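Local structure of eukaryotic peptide chain release factor GTP-binding subunit (Schizosaccharomyces pombe, 1R5B) at residues Gly148-Ser153 and Leu184-Asn189; Gln168-Ala173 and Leu214-Gly219; Lys36-Lys41 and Val459-Lys464; Phe116-Arg121 and Ser255-Leu260. The protein belongs to the translational GTP-binding proteins of the elongation factor Tu family and forms the GTP-binding subunit of the eukaryotic peptide chain release factor. All blocks are in the same frame, centred on the assembly; numbering follows the deposited sequence.

Interaction 1 is wholly buried, interactions 3 and 4 are mostly so, and interaction 2 only partly. Interaction 1 joins two central strands of the GTP-binding domain by main-chain hydrogen bonds and branched aliphatic side chains. Interaction 2 packs two helices over that sheet; Leu214 touches Leu150 and Val186, while the outer side of this contact turns to arginines and water. Interaction 4 sets the edge hairpin of the same sheet against helix 256-262, whose Leu256 and Tyr259 meet Val187 and Val185. Interaction 3 instead ties the approach to this domain to the C-terminal one, and Lys41 links it to interaction 4 through the carbonyl oxygens of Thr118 and Glu119.

Interaction 1: residues Gly148-Ser153 and Leu184-Asn189; sequences GVLVIS and LVVVIN
The parallel pairing of Gly148-Ser153 with Leu184-Asn189 forms part of the central sheet of a P-loop GTP-binding domain. Its main-chain bonds run back and forth between the strands: Leu150 N reaches Val185 O at 2.7 Å, and Leu150 O receives Val187 N at 2.8 Å. Farther along, Ile152 N points straight at Val187 O (2.9 Å, 180° at the hydrogen), and Ile152 O takes Asn189 N at 2.7 Å. Between these bonds the CA of Val149 comes within 3.1 Å of Val185 O, a CA-H...O contact.

Helix 169-178 lies between the two strands in sequence and covers one face of the sheet, the arrangement of a classical beta-alpha-beta crossover. On that face stand Leu150, Ile152, Leu184, Val186 and Ile188. Leu150 CD2 meets Leu184 CD2 at 4.2 Å, their side chains crossing at a slant, while Leu210 of helix 200-218 covers Ile152, Val186 and Ile188.

The other face carries Val149, Val151, Ser153, Val185, Val187 and Asn189. With CG1 anti to its backbone N (chi1 -178°), Val149 places this methyl 3.7 Å from CG2 of Val187, two residues beyond its direct partner Val185. Val151 makes the same diagonal step, its CG1 lying 3.9 Å from Asn189 CB. Strand 42-50 flanks 148-153 on its other edge, Val149 and Val151 both bonding to the backbone of Ile49.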
# COMPACT_ATOMS: atom_id res chain seq x y z
N GLY A 148 5.72 -10.41 5.29
CA GLY A 148 6.62 -11.38 5.90
C GLY A 148 7.51 -11.92 4.81
O GLY A 148 7.02 -12.31 3.75
N VAL A 149 8.82 -11.89 5.03
CA VAL A 149 9.78 -12.40 4.07
C VAL A 149 10.52 -13.57 4.71
O VAL A 149 11.23 -13.38 5.70
CB VAL A 149 10.80 -11.34 3.65
CG1 VAL A 149 11.77 -11.92 2.60
CG2 VAL A 149 10.09 -10.10 3.07
N LEU A 150 10.30 -14.78 4.20
CA LEU A 150 11.03 -15.96 4.68
C LEU A 150 12.28 -16.10 3.82
O LEU A 150 12.18 -16.26 2.62
CB LEU A 150 10.14 -17.21 4.59
CG LEU A 150 10.77 -18.56 4.94
CD1 LEU A 150 11.19 -18.60 6.38
CD2 LEU A 150 9.78 -19.68 4.65
N VAL A 151 13.46 -16.02 4.44
CA VAL A 151 14.73 -16.11 3.72
C VAL A 151 15.29 -17.51 3.83
O VAL A 151 15.53 -17.99 4.93
CB VAL A 151 15.76 -15.09 4.24
CG1 VAL A 151 16.95 -15.01 3.30
CG2 VAL A 151 15.10 -13.71 4.37
N ILE A 152 15.47 -18.16 2.69
CA ILE A 152 15.94 -19.55 2.63
C ILE A 152 17.27 -19.62 1.88
O ILE A 152 17.45 -18.96 0.86
CB ILE A 152 14.90 -20.44 1.92
CG1 ILE A 152 13.57 -20.45 2.69
CG2 ILE A 152 15.43 -21.87 1.76
CD1 ILE A 152 13.59 -21.22 4.01
N SER A 153 18.21 -20.41 2.39
CA SER A 153 19.48 -20.62 1.70
C SER A 153 19.31 -21.65 0.60
O SER A 153 18.72 -22.71 0.82
CB SER A 153 20.54 -21.11 2.68
OG SER A 153 21.70 -21.52 1.97
N LEU A 184 3.00 -14.94 1.86
CA LEU A 184 4.38 -15.05 2.25
C LEU A 184 5.28 -14.75 1.06
O LEU A 184 5.10 -15.32 -0.01
CB LEU A 184 4.63 -16.47 2.75
CG LEU A 184 5.94 -16.76 3.45
CD1 LEU A 184 6.08 -15.90 4.68
CD2 LEU A 184 5.97 -18.22 3.84
N VAL A 185 6.22 -13.84 1.25
CA VAL A 185 7.30 -13.64 0.29
C VAL A 185 8.48 -14.53 0.72
O VAL A 185 8.96 -14.42 1.85
CB VAL A 185 7.75 -12.17 0.24
CG1 VAL A 185 8.88 -12.00 -0.74
CG2 VAL A 185 6.57 -11.28 -0.14
N VAL A 186 8.91 -15.42 -0.17
CA VAL A 186 9.96 -16.37 0.12
C VAL A 186 11.15 -16.02 -0.77
O VAL A 186 11.07 -16.11 -2.00
CB VAL A 186 9.51 -17.81 -0.18
CG1 VAL A 186 10.69 -18.79 -0.06
CG2 VAL A 186 8.40 -18.22 0.72
N VAL A 187 12.24 -15.61 -0.14
CA VAL A 187 13.44 -15.19 -0.84
C VAL A 187 14.46 -16.34 -0.84
O VAL A 187 14.91 -16.79 0.22
CB VAL A 187 13.96 -13.88 -0.20
CG1 VAL A 187 15.40 -13.68 -0.43
CG2 VAL A 187 13.18 -12.68 -0.78
N ILE A 188 14.78 -16.86 -2.02
CA ILE A 188 15.77 -17.90 -2.15
C ILE A 188 17.14 -17.21 -2.27
O ILE A 188 17.47 -16.66 -3.33
CB ILE A 188 15.49 -18.78 -3.41
CG1 ILE A 188 14.07 -19.38 -3.40
CG2 ILE A 188 16.53 -19.90 -3.52
CD1 ILE A 188 13.77 -20.26 -2.26
N ASN A 189 17.93 -17.25 -1.20
CA ASN A 189 19.18 -16.50 -1.08
C ASN A 189 20.40 -17.33 -1.48
O ASN A 189 20.30 -18.54 -1.68
CB ASN A 189 19.31 -16.01 0.37
CG ASN A 189 20.38 -14.94 0.55
OD1 ASN A 189 20.97 -14.83 1.62
ND2 ASN A 189 20.62 -14.16 -0.48

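Interaction 2: residues Gln168-Ala173 and Leu214-Gly219; sequences QTREHA and LRRVAG
Ala173 CB meets Leu214 CD2 at 3.4 Å, the tightest point between helices 169-178 and 200-218. The same methyl group lies 4.0 Å from Val217 CG2 and also touches the CB of Ala218, so a single small side chain sits among three apolar neighbours. The short helical segments cross at -69°, with their axes 9.4 Å apart at closest approach.

Toward solvent, Arg170 arches over Val217. The CG1 methyl of Val217 lies 3.8 Å above the guanidinium plane of Arg170, over its centre, and is also beneath one face of the Arg216 guanidinium. Arg170 starts out trans (chi1 170°) and its chain bends at chi3, which carries the charged group across to the second helix. At the in-plane edge of this guanidinium a water accepts from Arg170 NH2 at 2.9 Å and donates to Val217 O at 2.6 Å, bridging the arginine to the main chain near the helix end.

In the second shell, Phe213 packs against Arg170 and Thr169, and Arg177 bonds through NE to Ala218 O. At the end of the second segment, Arg215 NH1 reaches back to Gly219 O at 2.8 Å, where the chain has left helical geometry with a positive phi.

Helix 169-178 and helix 200-218 thus lie side by side in the helical layer over one face of the central sheet, joined through alanine, valine and leucine side chains. Arg170 NH1 and Arg216 NH2 stand 4.5 Å apart, a like-charge proximity that would be expected to cost some energy.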
# COMPACT_ATOMS: atom_id res chain seq x y z
N GLN A 168 14.89 -25.82 11.16
CA GLN A 168 14.02 -24.79 11.73
C GLN A 168 12.93 -24.32 10.78
O GLN A 168 12.05 -23.57 11.18
CB GLN A 168 14.85 -23.59 12.20
CG GLN A 168 15.36 -23.75 13.62
CD GLN A 168 16.31 -22.65 14.05
OE1 GLN A 168 16.29 -21.54 13.50
NE2 GLN A 168 17.15 -22.95 15.04
N THR A 169 12.98 -24.75 9.52
CA THR A 169 12.08 -24.22 8.50
C THR A 169 10.59 -24.44 8.80
O THR A 169 9.76 -23.61 8.44
CB THR A 169 12.44 -24.81 7.13
OG1 THR A 169 13.76 -24.41 6.79
CG2 THR A 169 11.56 -24.23 6.01
N ARG A 170 10.26 -25.55 9.46
CA ARG A 170 8.89 -25.80 9.88
C ARG A 170 8.47 -24.72 10.86
O ARG A 170 7.46 -24.04 10.67
CB ARG A 170 8.76 -27.17 10.55
CG ARG A 170 7.42 -27.39 11.22
CD ARG A 170 7.07 -28.84 11.45
NE ARG A 170 5.62 -29.05 11.36
CZ ARG A 170 5.04 -30.21 11.02
NH1 ARG A 170 5.77 -31.29 10.72
NH2 ARG A 170 3.71 -30.29 10.98
N GLU A 171 9.27 -24.54 11.90
CA GLU A 171 9.03 -23.54 12.92
C GLU A 171 8.96 -22.13 12.31
O GLU A 171 8.18 -21.30 12.76
CB GLU A 171 10.10 -23.65 14.00
CG GLU A 171 10.19 -22.46 14.95
CD GLU A 171 11.23 -22.69 16.04
OE1 GLU A 171 11.06 -23.66 16.82
OE2 GLU A 171 12.22 -21.91 16.08
N HIS A 172 9.75 -21.88 11.27
CA HIS A 172 9.74 -20.59 10.61
C HIS A 172 8.45 -20.33 9.86
O HIS A 172 7.94 -19.20 9.88
CB HIS A 172 10.93 -20.46 9.66
CG HIS A 172 12.24 -20.32 10.38
ND1 HIS A 172 13.45 -20.34 9.73
CD2 HIS A 172 12.52 -20.17 11.69
CE1 HIS A 172 14.42 -20.21 10.62
NE2 HIS A 172 13.88 -20.11 11.81
N ALA A 173 7.91 -21.34 9.20
CA ALA A 173 6.64 -21.19 8.50
C ALA A 173 5.49 -21.05 9.50
O ALA A 173 4.59 -20.24 9.31
CB ALA A 173 6.39 -22.36 7.56
N LEU A 214 5.57 -26.04 2.73
CA LEU A 214 4.87 -24.92 3.36
C LEU A 214 3.37 -25.16 3.42
O LEU A 214 2.71 -24.81 4.39
CB LEU A 214 5.15 -23.62 2.60
CG LEU A 214 6.56 -23.05 2.80
CD1 LEU A 214 6.77 -21.87 1.85
CD2 LEU A 214 6.79 -22.60 4.24
N ARG A 215 2.83 -25.78 2.38
CA ARG A 215 1.46 -26.26 2.41
C ARG A 215 1.27 -27.32 3.50
O ARG A 215 0.32 -27.26 4.27
CB ARG A 215 1.06 -26.84 1.04
CG ARG A 215 -0.37 -27.42 0.97
CD ARG A 215 -1.47 -26.41 1.26
NE ARG A 215 -2.79 -27.05 1.34
CZ ARG A 215 -3.94 -26.41 1.55
NH1 ARG A 215 -3.97 -25.10 1.74
NH2 ARG A 215 -5.08 -27.09 1.59
N ARG A 216 2.18 -28.28 3.59
CA ARG A 216 2.01 -29.35 4.56
C ARG A 216 2.01 -28.84 5.99
O ARG A 216 1.15 -29.19 6.78
CB ARG A 216 3.08 -30.43 4.39
CG ARG A 216 2.89 -31.60 5.34
CD ARG A 216 3.78 -32.80 5.06
NE ARG A 216 4.91 -32.83 5.98
CZ ARG A 216 6.15 -32.47 5.68
NH1 ARG A 216 6.48 -32.04 4.46
NH2 ARG A 216 7.09 -32.54 6.62
N VAL A 217 2.99 -28.01 6.33
CA VAL A 217 3.22 -27.67 7.72
C VAL A 217 2.46 -26.41 8.13
O VAL A 217 2.28 -26.16 9.31
CB VAL A 217 4.71 -27.51 8.04
CG1 VAL A 217 5.49 -28.72 7.54
CG2 VAL A 217 5.29 -26.22 7.46
N ALA A 218 1.99 -25.64 7.16
CA ALA A 218 1.36 -24.35 7.46
C ALA A 218 0.27 -23.91 6.50
O ALA A 218 -0.19 -22.80 6.59
CB ALA A 218 2.43 -23.26 7.58
N GLY A 219 -0.17 -24.77 5.60
CA GLY A 219 -1.35 -24.49 4.79
C GLY A 219 -1.19 -23.54 3.62
O GLY A 219 -2.15 -23.37 2.87
O HOH W 1 2.73 -27.57 11.39

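Interaction 3: residues Lys36-Lys41 and Val459-Lys464; sequences KDMYGK and VGKVVK
The ring of Tyr39 has the Gly460 carbonyl oxygen at its edge, in the ring plane and 3.5 Å from CE2, while one face is covered by its own chain neighbour, Met38, whose CG lies over the rim. Arg447 adds a cation-pi contact to the same ring. Gly460 belongs to strand 457-466 in the antiparallel sheet of the C-terminal domain, a beta barrel in relatives such as eEF1A, whereas Lys36-Lys41 leads into the first strand of the GTP-binding domain; the contact therefore bridges parts of the chain more than 400 residues apart.

At the tip of the ring Tyr39 OH lies 3.2 Å from Val459 CB, the two side chains crossing at about a right angle. That hydroxyl also has a weak hydrogen bond with Phe448 O on the adjoining strand.

Met38 and Lys461 run past one another in opposite directions. The sulphur of Met38 touches Lys461 CD at 3.7 Å, and its terminal CE reaches Val459 O at 3.4 Å, because the methionine chain bends at both chi2 (83°) and chi3. Around them, Ala370 of strand 364-371 packs on Met38 and Val459, and Gln368 of that strand packs on Lys461. The lysine ends in the polar bond of the contact: Lys461 NZ donates to Met38 O at 2.6 Å, tilted 22° from the carbonyl plane.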
# COMPACT_ATOMS: atom_id res chain seq x y z
N LYS A 36 5.56 15.31 -4.06
CA LYS A 36 6.38 14.71 -3.01
C LYS A 36 6.58 15.77 -1.94
O LYS A 36 6.59 16.96 -2.26
CB LYS A 36 7.73 14.26 -3.59
CG LYS A 36 7.61 13.18 -4.68
CD LYS A 36 8.91 13.02 -5.46
CE LYS A 36 9.92 12.16 -4.70
NZ LYS A 36 11.28 12.26 -5.30
N ASP A 37 6.73 15.37 -0.68
CA ASP A 37 6.83 16.32 0.45
C ASP A 37 5.45 16.71 0.98
O ASP A 37 5.28 16.87 2.19
CB ASP A 37 7.62 17.59 0.06
CG ASP A 37 8.09 18.40 1.27
OD1 ASP A 37 8.69 19.47 1.06
OD2 ASP A 37 7.92 18.05 2.46
N MET A 38 4.48 16.88 0.08
CA MET A 38 3.06 16.91 0.48
C MET A 38 2.60 15.45 0.70
O MET A 38 2.45 15.01 1.84
CB MET A 38 2.21 17.63 -0.59
CG MET A 38 0.68 17.42 -0.50
SD MET A 38 -0.16 18.49 0.68
CE MET A 38 0.04 20.07 -0.06
N TYR A 39 2.41 14.71 -0.38
CA TYR A 39 2.00 13.32 -0.30
C TYR A 39 3.23 12.43 -0.03
O TYR A 39 3.94 12.02 -0.96
CB TYR A 39 1.28 12.90 -1.60
CG TYR A 39 0.21 13.87 -2.11
CD1 TYR A 39 0.29 14.41 -3.40
CD2 TYR A 39 -0.90 14.23 -1.33
CE1 TYR A 39 -0.69 15.29 -3.90
CE2 TYR A 39 -1.88 15.11 -1.82
CZ TYR A 39 -1.77 15.63 -3.11
OH TYR A 39 -2.73 16.47 -3.62
N GLY A 40 3.49 12.15 1.25
CA GLY A 40 4.64 11.35 1.65
C GLY A 40 4.48 9.87 1.31
O GLY A 40 3.35 9.40 1.08
N LYS A 41 5.61 9.15 1.28
CA LYS A 41 5.64 7.70 1.06
C LYS A 41 4.81 6.89 2.07
O LYS A 41 4.75 7.22 3.25
CB LYS A 41 7.08 7.19 1.09
CG LYS A 41 7.93 7.65 -0.09
CD LYS A 41 9.41 7.38 0.14
CE LYS A 41 10.27 8.12 -0.88
NZ LYS A 41 10.99 7.20 -1.76
N VAL A 459 -3.70 21.62 -4.26
CA VAL A 459 -3.61 20.21 -3.90
C VAL A 459 -3.40 20.10 -2.40
O VAL A 459 -2.74 20.95 -1.80
CB VAL A 459 -2.46 19.46 -4.63
CG1 VAL A 459 -2.86 19.06 -6.05
CG2 VAL A 459 -1.17 20.27 -4.64
N GLY A 460 -3.94 19.05 -1.81
CA GLY A 460 -3.90 18.91 -0.37
C GLY A 460 -4.24 17.53 0.16
O GLY A 460 -4.77 16.69 -0.55
N LYS A 461 -3.90 17.32 1.43
CA LYS A 461 -4.25 16.11 2.15
C LYS A 461 -4.97 16.48 3.44
O LYS A 461 -4.74 17.55 3.98
CB LYS A 461 -2.99 15.31 2.47
CG LYS A 461 -2.00 15.97 3.43
CD LYS A 461 -0.56 15.70 3.01
CE LYS A 461 0.44 16.58 3.76
NZ LYS A 461 1.63 15.81 4.21
N VAL A 462 -5.83 15.58 3.94
CA VAL A 462 -6.58 15.84 5.16
C VAL A 462 -5.81 15.27 6.34
O VAL A 462 -5.23 14.21 6.21
CB VAL A 462 -8.07 15.30 5.12
CG1 VAL A 462 -8.40 14.58 3.82
CG2 VAL A 462 -8.42 14.44 6.34
N VAL A 463 -5.79 15.98 7.47
CA VAL A 463 -4.98 15.60 8.64
C VAL A 463 -5.79 15.30 9.89
O VAL A 463 -5.27 14.72 10.85
CB VAL A 463 -3.90 16.69 8.97
CG1 VAL A 463 -4.53 18.03 9.30
CG2 VAL A 463 -2.97 16.23 10.10
N LYS A 464 -7.05 15.71 9.91
CA LYS A 464 -7.94 15.38 11.03
C LYS A 464 -9.41 15.45 10.61
O LYS A 464 -9.81 16.35 9.88
CB LYS A 464 -7.68 16.30 12.22
CG LYS A 464 -8.56 16.01 13.45
CD LYS A 464 -7.92 16.42 14.78
CE LYS A 464 -8.81 17.36 15.59
NZ LYS A 464 -8.73 17.13 17.07

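Interaction 4: residues Phe116-Arg121 and Ser255-Leu260; sequences FETEHR and SLLEYL
Arg121 NH1 is directed to two main-chain oxygens near the end of helix 256-262, those of Leu260 and Met263. The bond to Leu260 O measures 2.9 Å, with an angle of 140° at the hydrogen, and this oxygen sits at the guanidinium edge, 16° out of its plane. The extended chain from CG to NE takes the group across from the strand side, and Glu42 holds its other edge by a salt bridge to NE.

Arg121 follows the turn of a beta hairpin that joins strands 115-117 and 121-125, closed by Thr118 N to Arg121 O at 3.0 Å. Here Thr118 sends CG2 toward the helix, 3.9 Å from Leu257 O, while its OG1 bonds with Asp261 of the same helix.

Deeper in, Phe116 CE1 packs on Leu257 CD2 at 3.5 Å, and Leu260 CD2 lies near the ring plane, at the edge, 4.3 Å from CZ. Phe123, on the neighbouring strand, stacks with the ring, and Ile63 of helix 56-66 touches both Phe116 and Leu257.

The helix starts with a capping box: Glu258 N bonds to Ser255 OG at 3.2 Å, with a weak return bond from Ser255 N to Glu258 OE1. At the far end, where carbonyl oxygens point out, the positive charge of Arg121 would probably be favourable to the helix dipole, an effect that the Glu42 salt bridge should partly offset.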
# COMPACT_ATOMS: atom_id res chain seq x y z
N PHE A 116 13.79 1.39 5.63
CA PHE A 116 14.34 1.66 4.31
C PHE A 116 13.25 2.07 3.33
O PHE A 116 12.08 1.86 3.59
CB PHE A 116 15.09 0.44 3.79
CG PHE A 116 14.22 -0.76 3.54
CD1 PHE A 116 13.70 -1.00 2.28
CD2 PHE A 116 13.94 -1.65 4.56
CE1 PHE A 116 12.91 -2.11 2.03
CE2 PHE A 116 13.15 -2.76 4.32
CZ PHE A 116 12.63 -2.99 3.05
N GLU A 117 13.64 2.64 2.20
CA GLU A 117 12.66 3.18 1.26
C GLU A 117 12.83 2.67 -0.15
O GLU A 117 13.93 2.38 -0.60
CB GLU A 117 12.72 4.71 1.22
CG GLU A 117 12.54 5.39 2.56
CD GLU A 117 12.18 6.85 2.43
OE1 GLU A 117 12.32 7.40 1.32
OE2 GLU A 117 11.74 7.46 3.43
N THR A 118 11.69 2.56 -0.82
CA THR A 118 11.58 2.39 -2.25
C THR A 118 10.88 3.64 -2.77
O THR A 118 10.63 4.57 -1.99
CB THR A 118 10.74 1.15 -2.55
OG1 THR A 118 9.44 1.27 -1.92
CG2 THR A 118 11.38 -0.09 -1.93
N GLU A 119 10.52 3.67 -4.06
CA GLU A 119 9.97 4.88 -4.67
C GLU A 119 8.69 5.32 -3.97
O GLU A 119 8.53 6.50 -3.67
CB GLU A 119 9.72 4.66 -6.17
CG GLU A 119 9.43 5.94 -6.96
CD GLU A 119 8.87 5.67 -8.37
OE1 GLU A 119 8.53 6.65 -9.09
OE2 GLU A 119 8.78 4.49 -8.77
N HIS A 120 7.80 4.37 -3.67
CA HIS A 120 6.49 4.71 -3.12
C HIS A 120 6.31 4.42 -1.63
O HIS A 120 5.32 4.85 -1.05
CB HIS A 120 5.39 3.98 -3.89
CG HIS A 120 5.42 4.22 -5.36
ND1 HIS A 120 5.12 5.45 -5.93
CD2 HIS A 120 5.70 3.40 -6.40
CE1 HIS A 120 5.22 5.36 -7.24
NE2 HIS A 120 5.57 4.13 -7.55
N ARG A 121 7.25 3.70 -1.00
CA ARG A 121 7.01 3.21 0.36
C ARG A 121 8.18 3.35 1.32
O ARG A 121 9.34 3.31 0.92
CB ARG A 121 6.62 1.74 0.32
CG ARG A 121 5.23 1.49 -0.21
CD ARG A 121 4.87 0.02 -0.42
NE ARG A 121 3.48 -0.11 -0.82
CZ ARG A 121 2.91 -1.21 -1.28
NH1 ARG A 121 3.60 -2.35 -1.41
NH2 ARG A 121 1.63 -1.17 -1.60
N SER A 255 13.01 -7.48 -9.09
CA SER A 255 13.88 -7.55 -7.93
C SER A 255 13.04 -7.53 -6.66
O SER A 255 11.88 -7.15 -6.69
CB SER A 255 14.85 -6.37 -7.90
OG SER A 255 14.19 -5.17 -7.56
N LEU A 256 13.64 -7.94 -5.55
CA LEU A 256 12.92 -7.95 -4.29
C LEU A 256 12.28 -6.60 -4.02
O LEU A 256 11.08 -6.53 -3.82
CB LEU A 256 13.83 -8.36 -3.14
CG LEU A 256 13.18 -8.31 -1.76
CD1 LEU A 256 11.91 -9.14 -1.75
CD2 LEU A 256 14.14 -8.79 -0.70
N LEU A 257 13.08 -5.53 -4.03
CA LEU A 257 12.57 -4.21 -3.68
C LEU A 257 11.51 -3.72 -4.67
O LEU A 257 10.59 -3.02 -4.30
CB LEU A 257 13.69 -3.18 -3.57
CG LEU A 257 14.65 -3.36 -2.38
CD1 LEU A 257 15.64 -2.23 -2.37
CD2 LEU A 257 13.93 -3.41 -1.06
N GLU A 258 11.65 -4.12 -5.93
CA GLU A 258 10.70 -3.74 -6.96
C GLU A 258 9.34 -4.37 -6.66
O GLU A 258 8.31 -3.75 -6.82
CB GLU A 258 11.23 -4.22 -8.30
CG GLU A 258 10.35 -3.92 -9.50
CD GLU A 258 10.95 -4.45 -10.79
OE1 GLU A 258 12.17 -4.74 -10.81
OE2 GLU A 258 10.19 -4.59 -11.77
N TYR A 259 9.36 -5.63 -6.24
CA TYR A 259 8.16 -6.35 -5.85
C TYR A 259 7.55 -5.78 -4.55
O TYR A 259 6.34 -5.62 -4.46
CB TYR A 259 8.48 -7.84 -5.69
CG TYR A 259 7.28 -8.60 -5.25
CD1 TYR A 259 6.29 -8.95 -6.17
CD2 TYR A 259 7.08 -8.92 -3.91
CE1 TYR A 259 5.15 -9.63 -5.77
CE2 TYR A 259 5.93 -9.59 -3.50
CZ TYR A 259 4.98 -9.93 -4.43
OH TYR A 259 3.86 -10.59 -4.04
N LEU A 260 8.39 -5.52 -3.55
CA LEU A 260 7.94 -4.93 -2.28
C LEU A 260 7.26 -3.57 -2.50
O LEU A 260 6.32 -3.21 -1.80
CB LEU A 260 9.13 -4.75 -1.34
CG LEU A 260 9.37 -5.71 -0.16
CD1 LEU A 260 8.84 -7.09 -0.40
CD2 LEU A 260 10.88 -5.74 0.19